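Local coordinates for protein alpha-L-rhamnosidase (Aspergillus terreus, PDB 6GSZ) that probably hydrolyses terminal non-reducing alpha-L-rhamnose residues of alpha-L-rhamnosides, as a calcium-binding, glycosylated glycoside hydrolase, at residues T722-N734 with E740-N752. Residues are numbered along the deposited sequence; the frame is centred on the assembly and turned at random.
Sequences TEVPSWLYQVVMN and ERWDSMLPNGSIN. With NAG (2-acetamido-2-deoxy-beta-D-glucopyranose), chain F; NAG (2-acetamido-2-deoxy-beta-D-glucopyranose), chain H.
Trp742 drives the edge of its six-membered ring into one face of Trp727, a T-shaped pair with the planes at 84°. Trp742 CH2 sits 3.5 Å from Trp727 NE1, displaced toward the rim of that ring rather than over its middle. Both indole N-H groups are engaged elsewhere, Trp727 NE1 with the carbonyl of Val764 and Trp742 NE1 with that of Thr694, bonds that help set how each ring is turned. At the root of the Trp742 side chain, CB packs 3.6 Å from CB of Pro725, the residue that follows a cis peptide bond.

Within the helix, Tyr729 has CG anti to the backbone N (chi1 166°), a setting that carries the phenol across to 740-752. Its OH donates to Met745 O at 2.7 Å, from above the carbonyl plane. Val724 CB lies over the centre of one ring face and Met733 CG near the rim of the opposite one, while Pro747 crosses the hydroxyl end, CD 3.3 Å from Tyr729 OH. Ser726 N-caps the short helix 727-732, accepting from Tyr729 N, and a Schellman motif closes it at Asn734. The helix belongs to the six-hairpin glycosidase domain, and segment 740-752, in the loop that follows it, opens with Glu740, which touches the bound glucose.

Gln730, extended beyond CG, sends NE2 to Trp742 O at 3.1 Å in a nearly straight hydrogen bond (174°), the acceptor in its amide plane; OE1 takes the N-H of Trp739. Trp742 O also accepts from a water that bridges to Ser726 N. Toward the surface, Met733 folds back at chi2 and chi3, bringing Met733 CE 3.8 Å from Met745 SD and against the acetyl methyl of the sugar N-linked to Asn734. A second N-glycan leaves from Asn748, in the type I turn 746-749.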
loop_
_atom_site.group_PDB
_atom_site.type_symbol
_atom_site.label_atom_id
_atom_site.label_comp_id
_atom_site.label_asym_id
_atom_site.label_seq_id
_atom_site.Cartn_x
_atom_site.Cartn_y
_atom_site.Cartn_z
ATOM N N THR A 722 23.402 -0.560 17.147
ATOM C CA THR A 722 22.558 0.537 17.562
ATOM C C THR A 722 23.164 1.901 17.259
ATOM O O THR A 722 22.471 2.911 17.503
ATOM C CB THR A 722 22.205 0.441 19.045
ATOM O OG1 THR A 722 23.425 0.432 19.787
ATOM C CG2 THR A 722 21.387 -0.793 19.340
ATOM N N GLU A 723 24.407 1.948 16.765
ATOM C CA GLU A 723 25.033 3.201 16.369
ATOM C C GLU A 723 24.737 3.498 14.902
ATOM O O GLU A 723 24.475 2.627 14.129
ATOM C CB GLU A 723 26.546 3.183 16.637
ATOM C CG GLU A 723 26.894 3.075 18.106
ATOM C CD GLU A 723 28.313 3.528 18.413
ATOM O OE1 GLU A 723 29.196 3.465 17.489
ATOM O OE2 GLU A 723 28.545 3.962 19.566
ATOM N N VAL A 724 24.736 4.784 14.545
ATOM C CA VAL A 724 24.453 5.198 13.185
ATOM C C VAL A 724 25.630 4.837 12.285
ATOM O O VAL A 724 26.794 4.969 12.707
ATOM C CB VAL A 724 24.137 6.703 13.162
ATOM C CG1 VAL A 724 25.350 7.566 13.456
ATOM C CG2 VAL A 724 23.523 7.145 11.843
ATOM N N PRO A 725 25.423 4.396 11.024
ATOM C CA PRO A 725 24.123 4.016 10.449
ATOM C C PRO A 725 23.743 2.550 10.712
ATOM O O PRO A 725 24.590 1.639 10.556
ATOM C CB PRO A 725 24.399 4.241 8.951
ATOM C CG PRO A 725 25.814 3.828 8.750
ATOM C CD PRO A 725 26.502 4.284 10.024
ATOM N N SER A 726 22.479 2.311 11.050
ATOM C CA SER A 726 21.937 0.991 11.321
ATOM C C SER A 726 20.420 1.119 11.473
ATOM O O SER A 726 19.883 2.230 11.560
ATOM C CB SER A 726 22.523 0.382 12.588
ATOM O OG SER A 726 22.123 1.145 13.713
ATOM N N TRP A 727 19.712 0.006 11.505
ATOM C CA TRP A 727 18.265 0.037 11.762
ATOM C C TRP A 727 17.923 0.416 13.210
ATOM O O TRP A 727 17.067 1.263 13.455
ATOM C CB TRP A 727 17.630 -1.293 11.410
ATOM C CG TRP A 727 17.681 -1.613 9.957
ATOM C CD1 TRP A 727 16.771 -1.249 9.016
ATOM C CD2 TRP A 727 18.653 -2.420 9.272
ATOM N NE1 TRP A 727 17.143 -1.705 7.783
ATOM C CE2 TRP A 727 18.281 -2.457 7.914
ATOM C CE3 TRP A 727 19.813 -3.084 9.670
ATOM C CZ2 TRP A 727 19.027 -3.133 6.951
ATOM C CZ3 TRP A 727 20.557 -3.747 8.718
ATOM C CH2 TRP A 727 20.161 -3.776 7.381
ATOM N N LEU A 728 18.599 -0.201 14.183
ATOM C CA LEU A 728 18.205 -0.006 15.578
ATOM C C LEU A 728 18.662 1.346 16.103
ATOM O O LEU A 728 18.133 1.782 17.125
ATOM C CB LEU A 728 18.747 -1.142 16.459
ATOM C CG LEU A 728 18.203 -2.514 16.138
ATOM C CD1 LEU A 728 18.647 -3.530 17.190
ATOM C CD2 LEU A 728 16.702 -2.526 15.961
ATOM N N TYR A 729 19.588 2.015 15.412
ATOM C CA TYR A 729 19.867 3.411 15.779
ATOM C C TYR A 729 18.562 4.202 15.754
ATOM O O TYR A 729 18.295 5.003 16.630
ATOM C CB TYR A 729 20.885 4.025 14.828
ATOM C CG TYR A 729 20.985 5.521 14.903
ATOM C CD1 TYR A 729 21.615 6.114 15.969
ATOM C CD2 TYR A 729 20.458 6.333 13.917
ATOM C CE1 TYR A 729 21.716 7.492 16.055
ATOM C CE2 TYR A 729 20.543 7.711 13.973
ATOM C CZ TYR A 729 21.181 8.297 15.057
ATOM O OH TYR A 729 21.274 9.658 15.130
ATOM N N GLN A 730 17.774 3.993 14.695
ATOM C CA GLN A 730 16.544 4.782 14.563
ATOM C C GLN A 730 15.579 4.443 15.711
ATOM O O GLN A 730 14.919 5.329 16.240
ATOM C CB GLN A 730 15.896 4.564 13.183
ATOM C CG GLN A 730 16.862 4.767 12.036
ATOM C CD GLN A 730 16.246 4.763 10.657
ATOM O OE1 GLN A 730 15.160 4.217 10.453
ATOM N NE2 GLN A 730 16.942 5.361 9.688
ATOM N N VAL A 731 15.601 3.189 16.187
ATOM C CA VAL A 731 14.755 2.730 17.285
ATOM C C VAL A 731 15.198 3.381 18.622
ATOM O O VAL A 731 14.378 3.889 19.417
ATOM C CB VAL A 731 14.775 1.185 17.372
ATOM C CG1 VAL A 731 14.029 0.711 18.601
ATOM C CG2 VAL A 731 14.132 0.572 16.116
ATOM N N VAL A 732 16.496 3.361 18.900
ATOM C CA VAL A 732 16.989 3.864 20.178
ATOM C C VAL A 732 16.927 5.396 20.195
ATOM O O VAL A 732 16.985 5.950 21.282
ATOM C CB VAL A 732 18.370 3.296 20.560
ATOM C CG1 VAL A 732 18.359 1.774 20.617
ATOM C CG2 VAL A 732 19.499 3.820 19.688
ATOM N N MET A 733 16.763 6.053 19.032
ATOM C CA MET A 733 16.537 7.509 18.962
ATOM C C MET A 733 15.037 7.839 19.065
ATOM O O MET A 733 14.629 8.969 18.817
ATOM C CB MET A 733 17.105 8.054 17.656
ATOM C CG MET A 733 18.615 8.020 17.598
ATOM S SD MET A 733 19.388 9.137 18.783
ATOM C CE MET A 733 18.930 10.721 18.097
ATOM N N ASN A 734 14.238 6.870 19.494
ATOM C CA ASN A 734 12.785 6.984 19.752
ATOM C C ASN A 734 12.021 7.059 18.443
ATOM O O ASN A 734 10.891 7.538 18.410
ATOM C CB ASN A 734 12.391 8.177 20.623
ATOM C CG ASN A 734 13.013 8.086 21.979
ATOM O OD1 ASN A 734 13.176 6.971 22.473
ATOM N ND2 ASN A 734 13.357 9.243 22.528
ATOM N N GLU A 740 13.772 7.910 6.046
ATOM C CA GLU A 740 14.295 7.999 4.687
ATOM C C GLU A 740 15.805 7.775 4.652
ATOM O O GLU A 740 16.296 7.014 3.811
ATOM C CB GLU A 740 13.932 9.370 4.142
ATOM C CG GLU A 740 14.414 9.693 2.743
ATOM C CD GLU A 740 13.954 11.042 2.213
ATOM O OE1 GLU A 740 13.818 11.985 3.033
ATOM O OE2 GLU A 740 13.765 11.120 0.964
ATOM N N ARG A 741 16.522 8.540 5.474
ATOM C CA ARG A 741 17.943 8.450 5.591
ATOM C C ARG A 741 18.299 7.601 6.819
ATOM O O ARG A 741 17.620 7.641 7.841
ATOM C CB ARG A 741 18.533 9.824 5.872
ATOM C CG ARG A 741 18.232 10.857 4.802
ATOM C CD ARG A 741 18.668 12.237 5.236
ATOM N NE ARG A 741 18.625 13.220 4.149
ATOM C CZ ARG A 741 19.545 13.344 3.185
ATOM N NH1 ARG A 741 20.681 12.625 3.207
ATOM N NH2 ARG A 741 19.325 14.199 2.195
ATOM N N TRP A 742 19.418 6.884 6.734
ATOM C CA TRP A 742 19.913 6.188 7.934
ATOM C C TRP A 742 19.991 7.197 9.095
ATOM O O TRP A 742 19.600 6.908 10.261
ATOM C CB TRP A 742 21.262 5.497 7.659
ATOM C CG TRP A 742 21.152 4.423 6.618
ATOM C CD1 TRP A 742 21.631 4.426 5.353
ATOM C CD2 TRP A 742 20.522 3.157 6.806
ATOM N NE1 TRP A 742 21.315 3.253 4.710
ATOM C CE2 TRP A 742 20.601 2.475 5.576
ATOM C CE3 TRP A 742 19.825 2.570 7.874
ATOM C CZ2 TRP A 742 20.122 1.184 5.423
ATOM C CZ3 TRP A 742 19.344 1.293 7.711
ATOM C CH2 TRP A 742 19.461 0.633 6.487
ATOM N N ASP A 743 20.421 8.414 8.756
ATOM C CA ASP A 743 20.663 9.482 9.743
ATOM C C ASP A 743 19.668 10.643 9.548
ATOM O O ASP A 743 20.080 11.800 9.592
ATOM C CB ASP A 743 22.125 9.988 9.651
ATOM C CG ASP A 743 22.557 10.454 8.263
ATOM O OD1 ASP A 743 21.766 10.286 7.284
ATOM O OD2 ASP A 743 23.710 10.868 8.120
ATOM N N SER A 744 18.363 10.381 9.382
ATOM C CA SER A 744 17.422 11.502 9.247
ATOM C C SER A 744 17.543 12.393 10.480
ATOM O O SER A 744 17.377 13.610 10.376
ATOM C CB SER A 744 16.001 11.044 9.050
ATOM O OG SER A 744 15.741 10.671 7.695
ATOM N N MET A 745 17.755 11.785 11.655
ATOM C CA MET A 745 18.160 12.541 12.870
ATOM C C MET A 745 19.597 12.145 13.236
ATOM O O MET A 745 19.938 10.951 13.174
ATOM C CB MET A 745 17.247 12.224 14.059
ATOM C CG MET A 745 17.517 13.027 15.330
ATOM S SD MET A 745 16.179 12.809 16.553
ATOM C CE MET A 745 14.888 13.797 15.772
ATOM N N LEU A 746 20.409 13.136 13.611
ATOM C CA LEU A 746 21.780 12.910 14.032
ATOM C C LEU A 746 21.789 12.558 15.523
ATOM O O LEU A 746 20.829 12.781 16.251
ATOM C CB LEU A 746 22.599 14.167 13.718
ATOM C CG LEU A 746 22.468 14.698 12.291
ATOM C CD1 LEU A 746 23.327 15.937 12.117
ATOM C CD2 LEU A 746 22.838 13.647 11.251
ATOM N N PRO A 747 22.847 11.908 16.056
ATOM C CA PRO A 747 22.806 11.426 17.439
ATOM C C PRO A 747 22.516 12.431 18.562
ATOM O O PRO A 747 21.978 12.022 19.604
ATOM C CB PRO A 747 24.185 10.761 17.637
ATOM C CG PRO A 747 24.618 10.401 16.215
ATOM C CD PRO A 747 24.058 11.506 15.335
ATOM N N ASN A 748 22.760 13.725 18.341
ATOM C CA ASN A 748 22.457 14.737 19.404
ATOM C C ASN A 748 21.024 15.255 19.271
ATOM O O ASN A 748 20.605 16.096 20.047
ATOM C CB ASN A 748 23.387 15.947 19.375
ATOM C CG ASN A 748 23.444 16.589 18.011
ATOM O OD1 ASN A 748 22.594 16.344 17.140
ATOM N ND2 ASN A 748 24.456 17.413 17.822
ATOM N N GLY A 749 20.288 14.796 18.259
ATOM C CA GLY A 749 18.884 15.155 18.153
ATOM C C GLY A 749 18.607 16.116 17.021
ATOM O O GLY A 749 17.440 16.392 16.763
ATOM N N SER A 750 19.648 16.694 16.417
ATOM C CA SER A 750 19.479 17.604 15.274
ATOM C C SER A 750 19.019 16.832 14.037
ATOM O O SER A 750 19.420 15.681 13.845
ATOM C CB SER A 750 20.760 18.323 14.963
ATOM O OG SER A 750 21.034 19.261 15.982
ATOM N N ILE A 751 18.186 17.484 13.211
ATOM C CA ILE A 751 17.728 16.902 11.966
ATOM C C ILE A 751 18.857 17.003 10.938
ATOM O O ILE A 751 19.613 17.950 10.923
ATOM C CB ILE A 751 16.403 17.552 11.492
ATOM C CG1 ILE A 751 15.300 17.371 12.535
ATOM C CG2 ILE A 751 15.963 17.029 10.125
ATOM C CD1 ILE A 751 13.998 18.116 12.180
ATOM N N ASN A 752 18.977 15.967 10.093
ATOM C CA ASN A 752 19.914 15.974 8.998
ATOM C C ASN A 752 19.793 17.299 8.242
ATOM O O ASN A 752 18.679 17.743 7.967
ATOM C CB ASN A 752 19.637 14.807 8.066
ATOM C CG ASN A 752 20.727 14.600 7.046
ATOM O OD1 ASN A 752 20.916 15.402 6.132
ATOM N ND2 ASN A 752 21.437 13.485 7.192
HETATM C C1 NAG F . 24.596 17.994 16.538
HETATM C C2 NAG F . 25.304 19.301 16.608
HETATM C C3 NAG F . 25.948 19.638 15.276
HETATM C C4 NAG F . 26.778 18.467 14.738
HETATM C C5 NAG F . 25.877 17.239 14.635
HETATM C C6 NAG F . 26.492 15.928 14.122
HETATM C C7 NAG F . 24.182 20.670 18.317
HETATM C C8 NAG F . 23.187 21.775 18.512
HETATM N N2 NAG F . 24.351 20.308 17.033
HETATM O O3 NAG F . 26.809 20.741 15.558
HETATM O O4 NAG F . 27.346 18.859 13.478
HETATM O O5 NAG F . 25.440 16.984 15.967
HETATM O O6 NAG F . 27.545 15.470 14.969
HETATM O O7 NAG F . 24.785 20.187 19.276
HETATM C C1 NAG H . 13.997 9.433 23.800
HETATM C C2 NAG H . 14.759 10.773 23.727
HETATM C C3 NAG H . 15.473 11.025 25.038
HETATM C C4 NAG H . 14.481 10.901 26.187
HETATM C C5 NAG H . 13.696 9.585 26.113
HETATM C C6 NAG H . 12.621 9.536 27.182
HETATM C C7 NAG H . 15.523 11.603 21.507
HETATM C C8 NAG H . 16.568 11.461 20.434
HETATM N N2 NAG H . 15.693 10.835 22.602
HETATM O O3 NAG H . 16.032 12.341 25.024
HETATM O O4 NAG H . 15.214 10.966 27.395
HETATM O O5 NAG H . 13.047 9.448 24.843
HETATM O O6 NAG H . 11.889 8.323 27.021
HETATM O O7 NAG H . 14.582 12.380 21.309
HETATM O O HOH W 1 20.801 4.682 11.092
#